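Local structure of platelet aggregation factor Sm-hPAF (4GWI) at residues A[4-16]-A[135-147]. The protein binds fucose-containing Lewis glycans through this F-type lectin domain of a toxin that probably lyses host cells by forming cholesterol-dependent membrane pores. The protein carries 2 engineered substitutions. Residues are numbered along the deposited sequence; the frame is centred on the assembly and turned at random.
With CA (calcium ion), chain F.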
loop_
_atom_site.group_PDB
_atom_site.type_symbol
_atom_site.label_atom_id
_atom_site.label_comp_id
_atom_site.label_asym_id
_atom_site.label_seq_id
_atom_site.Cartn_x
_atom_site.Cartn_y
_atom_site.Cartn_z
ATOM N N ASN A 4 2.832 17.637 -6.120
ATOM C CA ASN A 4 2.789 17.647 -4.594
ATOM C C ASN A 4 2.129 18.858 -3.926
ATOM O O ASN A 4 2.770 19.472 -3.059
ATOM C CB ASN A 4 4.149 17.743 -3.966
ATOM C CG ASN A 4 4.863 16.455 -3.818
ATOM O OD1 ASN A 4 5.615 16.260 -2.771
ATOM N ND2 ASN A 4 4.840 15.633 -4.887
ATOM N N ARG A 5 0.900 19.182 -4.337
ATOM C CA ARG A 5 0.112 20.287 -3.778
ATOM C C ARG A 5 -1.219 19.751 -3.241
ATOM O O ARG A 5 -1.228 18.734 -2.548
ATOM C CB ARG A 5 -0.137 21.362 -4.836
ATOM C CG ARG A 5 0.942 22.430 -4.901
ATOM C CD ARG A 5 1.733 22.496 -3.605
ATOM N NE ARG A 5 0.864 22.660 -2.443
ATOM C CZ ARG A 5 0.100 23.725 -2.226
ATOM N NH1 ARG A 5 0.094 24.727 -3.094
ATOM N NH2 ARG A 5 -0.659 23.790 -1.141
ATOM N N PRO A 6 -2.343 20.404 -3.551
ATOM C CA PRO A 6 -3.637 19.835 -3.097
ATOM C C PRO A 6 -4.067 18.486 -3.753
ATOM O O PRO A 6 -3.747 18.173 -4.949
ATOM C CB PRO A 6 -4.636 20.924 -3.488
ATOM C CG PRO A 6 -4.001 21.632 -4.668
ATOM C CD PRO A 6 -2.546 21.681 -4.279
ATOM N N VAL A 7 -4.783 17.693 -2.951
ATOM C CA VAL A 7 -5.396 16.468 -3.420
ATOM C C VAL A 7 -6.891 16.437 -3.116
ATOM O O VAL A 7 -7.355 17.151 -2.199
ATOM C CB VAL A 7 -4.665 15.172 -2.867
ATOM C CG1 VAL A 7 -3.178 15.198 -3.296
ATOM C CG2 VAL A 7 -4.884 14.947 -1.341
ATOM N N GLU A 8 -7.619 15.657 -3.893
ATOM C CA GLU A 8 -9.009 15.419 -3.707
ATOM C C GLU A 8 -9.243 14.569 -2.463
ATOM O O GLU A 8 -8.290 13.965 -1.873
ATOM C CB GLU A 8 -9.597 14.681 -4.843
ATOM C CG GLU A 8 -9.686 15.342 -6.177
ATOM C CD GLU A 8 -10.493 14.405 -7.083
ATOM O OE1 GLU A 8 -10.874 13.195 -6.674
ATOM O OE2 GLU A 8 -10.777 14.895 -8.202
ATOM N N THR A 9 -10.492 14.582 -1.990
ATOM C CA THR A 9 -10.738 13.896 -0.726
ATOM C C THR A 9 -11.177 12.419 -0.911
ATOM O O THR A 9 -11.168 11.693 0.057
ATOM C CB THR A 9 -11.896 14.641 0.082
ATOM O OG1 THR A 9 -13.060 14.677 -0.742
ATOM C CG2 THR A 9 -11.459 16.000 0.523
ATOM N N GLU A 10 -11.625 12.026 -2.106
ATOM C CA GLU A 10 -12.227 10.750 -2.367
ATOM C C GLU A 10 -11.025 9.689 -2.366
ATOM O O GLU A 10 -10.082 9.816 -3.197
ATOM C CB GLU A 10 -12.889 10.667 -3.733
ATOM C CG GLU A 10 -13.599 9.367 -3.925
ATOM C CD GLU A 10 -14.138 9.066 -5.365
ATOM O OE1 GLU A 10 -14.053 9.888 -6.339
ATOM O OE2 GLU A 10 -14.654 7.941 -5.561
ATOM N N ASN A 11 -11.170 8.639 -1.531
ATOM C CA ASN A 11 -10.222 7.510 -1.641
ATOM C C ASN A 11 -10.626 6.635 -2.776
ATOM O O ASN A 11 -11.541 5.775 -2.717
ATOM C CB ASN A 11 -10.205 6.763 -0.279
ATOM C CG ASN A 11 -9.485 5.414 -0.425
ATOM O OD1 ASN A 11 -8.631 5.232 -1.316
ATOM N ND2 ASN A 11 -9.800 4.467 0.424
ATOM N N ILE A 12 -9.880 6.749 -3.922
ATOM C CA ILE A 12 -10.248 5.977 -5.127
ATOM C C ILE A 12 -9.740 4.521 -5.109
ATOM O O ILE A 12 -10.070 3.731 -5.994
ATOM C CB ILE A 12 -9.754 6.637 -6.447
ATOM C CG1 ILE A 12 -8.253 6.905 -6.435
ATOM C CG2 ILE A 12 -10.415 8.028 -6.550
ATOM C CD1 ILE A 12 -7.664 7.176 -7.858
ATOM N N ALA A 13 -8.994 4.133 -4.046
ATOM C CA ALA A 13 -8.597 2.714 -3.974
ATOM C C ALA A 13 -9.667 1.816 -3.312
ATOM O O ALA A 13 -9.650 0.641 -3.462
ATOM C CB ALA A 13 -7.305 2.602 -3.118
ATOM N N ARG A 14 -10.610 2.429 -2.560
ATOM C CA ARG A 14 -11.610 1.616 -1.879
ATOM C C ARG A 14 -12.363 0.740 -2.757
ATOM O O ARG A 14 -12.939 1.155 -3.807
ATOM C CB ARG A 14 -12.546 2.652 -1.207
ATOM C CG ARG A 14 -13.819 2.007 -0.773
ATOM C CD ARG A 14 -13.385 1.487 0.544
ATOM N NE ARG A 14 -14.618 1.008 1.223
ATOM C CZ ARG A 14 -15.129 -0.217 1.067
ATOM N NH1 ARG A 14 -16.283 -0.508 1.688
ATOM N NH2 ARG A 14 -14.507 -1.168 0.299
ATOM N N GLY A 15 -12.373 -0.539 -2.418
ATOM C CA GLY A 15 -13.147 -1.520 -3.127
ATOM C C GLY A 15 -12.643 -1.940 -4.482
ATOM O O GLY A 15 -13.303 -2.720 -5.196
ATOM N N LYS A 16 -11.410 -1.486 -4.808
ATOM C CA LYS A 16 -10.821 -1.918 -6.088
ATOM C C LYS A 16 -10.150 -3.299 -6.021
ATOM O O LYS A 16 -10.005 -3.856 -4.927
ATOM C CB LYS A 16 -9.778 -0.856 -6.459
ATOM C CG LYS A 16 -10.289 0.572 -6.749
ATOM C CD LYS A 16 -11.108 0.526 -8.057
ATOM C CE LYS A 16 -11.550 1.933 -8.433
ATOM N NZ LYS A 16 -12.379 2.646 -7.445
ATOM N N PRO A 135 7.273 -10.715 5.846
ATOM C CA PRO A 135 5.894 -10.623 5.248
ATOM C C PRO A 135 5.480 -9.171 5.186
ATOM O O PRO A 135 5.889 -8.352 5.997
ATOM C CB PRO A 135 4.977 -11.352 6.258
ATOM C CG PRO A 135 5.726 -11.288 7.571
ATOM C CD PRO A 135 7.201 -10.979 7.307
ATOM N N LEU A 136 4.658 -8.878 4.161
ATOM C CA LEU A 136 4.081 -7.511 4.027
ATOM C C LEU A 136 2.633 -7.589 4.604
ATOM O O LEU A 136 1.809 -8.363 4.135
ATOM C CB LEU A 136 4.111 -7.098 2.546
ATOM C CG LEU A 136 3.371 -5.753 2.252
ATOM C CD1 LEU A 136 4.005 -4.590 3.031
ATOM C CD2 LEU A 136 3.475 -5.577 0.696
ATOM N N SER A 137 2.399 -6.670 5.550
ATOM C CA SER A 137 1.058 -6.467 6.155
ATOM C C SER A 137 0.682 -5.003 6.119
ATOM O O SER A 137 1.409 -4.200 6.677
ATOM C CB SER A 137 1.048 -6.955 7.623
ATOM O OG SER A 137 1.143 -8.402 7.650
ATOM N N LEU A 138 -0.460 -4.708 5.525
ATOM C CA LEU A 138 -0.932 -3.317 5.500
ATOM C C LEU A 138 -2.361 -3.286 6.049
ATOM O O LEU A 138 -3.216 -4.147 5.654
ATOM C CB LEU A 138 -0.987 -2.854 4.012
ATOM C CG LEU A 138 0.413 -2.785 3.437
ATOM C CD1 LEU A 138 0.289 -2.853 1.877
ATOM C CD2 LEU A 138 1.044 -1.446 3.824
ATOM N N ALA A 139 -2.635 -2.327 6.965
ATOM C CA ALA A 139 -4.031 -2.260 7.376
ATOM C C ALA A 139 -4.924 -1.581 6.345
ATOM O O ALA A 139 -6.071 -1.829 6.230
ATOM C CB ALA A 139 -4.041 -1.387 8.672
ATOM N N GLU A 140 -4.335 -0.650 5.563
ATOM C CA GLU A 140 -5.140 0.035 4.507
ATOM C C GLU A 140 -4.135 0.808 3.634
ATOM O O GLU A 140 -3.096 1.258 4.119
ATOM C CB GLU A 140 -6.103 1.079 5.197
ATOM C CG GLU A 140 -7.220 1.505 4.210
ATOM C CD GLU A 140 -8.360 0.491 3.999
ATOM O OE1 GLU A 140 -8.367 -0.662 4.480
ATOM O OE2 GLU A 140 -9.273 0.835 3.204
ATOM N N VAL A 141 -4.515 0.882 2.338
ATOM C CA VAL A 141 -3.802 1.838 1.444
ATOM C C VAL A 141 -4.908 2.677 0.800
ATOM O O VAL A 141 -5.898 2.144 0.231
ATOM C CB VAL A 141 -3.101 1.004 0.335
ATOM C CG1 VAL A 141 -2.483 1.993 -0.680
ATOM C CG2 VAL A 141 -1.967 0.162 0.934
ATOM N N GLU A 142 -4.752 3.976 0.963
ATOM C CA GLU A 142 -5.762 4.923 0.380
ATOM C C GLU A 142 -5.058 5.737 -0.697
ATOM O O GLU A 142 -3.836 6.013 -0.580
ATOM C CB GLU A 142 -6.252 5.907 1.476
ATOM C CG GLU A 142 -7.054 5.112 2.539
ATOM C CD GLU A 142 -7.461 6.036 3.686
ATOM O OE1 GLU A 142 -6.911 7.152 3.889
ATOM O OE2 GLU A 142 -8.378 5.555 4.447
ATOM N N VAL A 143 -5.797 6.038 -1.757
ATOM C CA VAL A 143 -5.118 6.758 -2.910
ATOM C C VAL A 143 -6.023 7.938 -3.301
ATOM O O VAL A 143 -7.257 7.771 -3.354
ATOM C CB VAL A 143 -5.048 5.808 -4.101
ATOM C CG1 VAL A 143 -4.451 6.554 -5.345
ATOM C CG2 VAL A 143 -4.170 4.569 -3.750
ATOM N N PHE A 144 -5.406 9.104 -3.550
ATOM C CA PHE A 144 -6.201 10.324 -3.817
ATOM C C PHE A 144 -5.717 10.990 -5.096
ATOM O O PHE A 144 -4.486 11.015 -5.298
ATOM C CB PHE A 144 -6.030 11.283 -2.678
ATOM C CG PHE A 144 -6.458 10.662 -1.335
ATOM C CD1 PHE A 144 -7.828 10.661 -0.932
ATOM C CD2 PHE A 144 -5.491 10.023 -0.541
ATOM C CE1 PHE A 144 -8.168 10.027 0.304
ATOM C CE2 PHE A 144 -5.832 9.416 0.715
ATOM C CZ PHE A 144 -7.182 9.388 1.061
ATOM N N ARG A 145 -6.677 11.476 -5.897
ATOM C CA ARG A 145 -6.246 12.220 -7.101
ATOM C C ARG A 145 -5.684 13.587 -6.777
ATOM O O ARG A 145 -6.040 14.227 -5.820
ATOM C CB ARG A 145 -7.422 12.420 -8.000
ATOM C CG ARG A 145 -8.101 11.195 -8.483
ATOM C CD ARG A 145 -9.325 11.602 -9.372
ATOM N NE ARG A 145 -10.043 10.453 -9.866
ATOM C CZ ARG A 145 -11.229 10.016 -9.427
ATOM N NH1 ARG A 145 -11.769 8.882 -9.955
ATOM N NH2 ARG A 145 -11.876 10.644 -8.409
ATOM N N SER A 146 -4.777 14.063 -7.617
ATOM C CA SER A 146 -4.360 15.492 -7.604
ATOM C C SER A 146 -5.568 16.371 -7.835
ATOM O O SER A 146 -6.456 16.026 -8.548
ATOM C CB SER A 146 -3.462 15.747 -8.851
ATOM O OG SER A 146 -2.364 14.940 -8.763
ATOM N N ALA A 147 -5.575 17.502 -7.140
ATOM C CA ALA A 147 -6.741 18.423 -7.278
ATOM C C ALA A 147 -6.714 19.286 -8.548
ATOM O O ALA A 147 -5.678 19.316 -9.230
ATOM C CB ALA A 147 -6.819 19.290 -6.056
HETATM CA CA CA F . -8.306 -2.502 6.068
HETATM O O HOH W 1 -9.335 11.511 -5.010
HETATM O O HOH W 2 -8.652 1.909 0.680
#
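The guanidinium of Arg-145 has Ile-12 CG2 over one face, 3.4 Å above its plane. At the edge, Glu-8 OE1 lies in the plane and offers its syn lone pair to NH2 at 3.2 Å; Glu-10 OE1, 3.1 Å from the same NH2, is met from above its own carboxylate plane. Arg-145 NE pairs with Glu-65, so three carboxylates balance the charge. At the Phe-144 ring edge lie Thr-9 O, 3.4 Å from CE1, and OE1 of Glu-142, whose carboxylate has its polar partner in Tyr-73. Asn-11, its CG anti to the backbone N (chi1 168°), carries OD1 to the strand edge, where Val-143 N (3.0 Å) and Ala-13 N bind it from opposite faces; the second bond closes an Asx turn. Val-143 O accepts from Ile-12 N, and Glu-8 N donates to Arg-145 O. A water joins Glu-8 OE1, Glu-10 O and Arg-145 N; another links Asn-11 ND2 to OE2 of Glu-140, the residue whose OE1 binds calcium. The irregular N-terminal segment thus lines one edge of this F-type lectin domain's last strand, satisfying N and O of Val-143 and Arg-145, and the arginine's charge probably eases repulsion between Glu-8 and Glu-10.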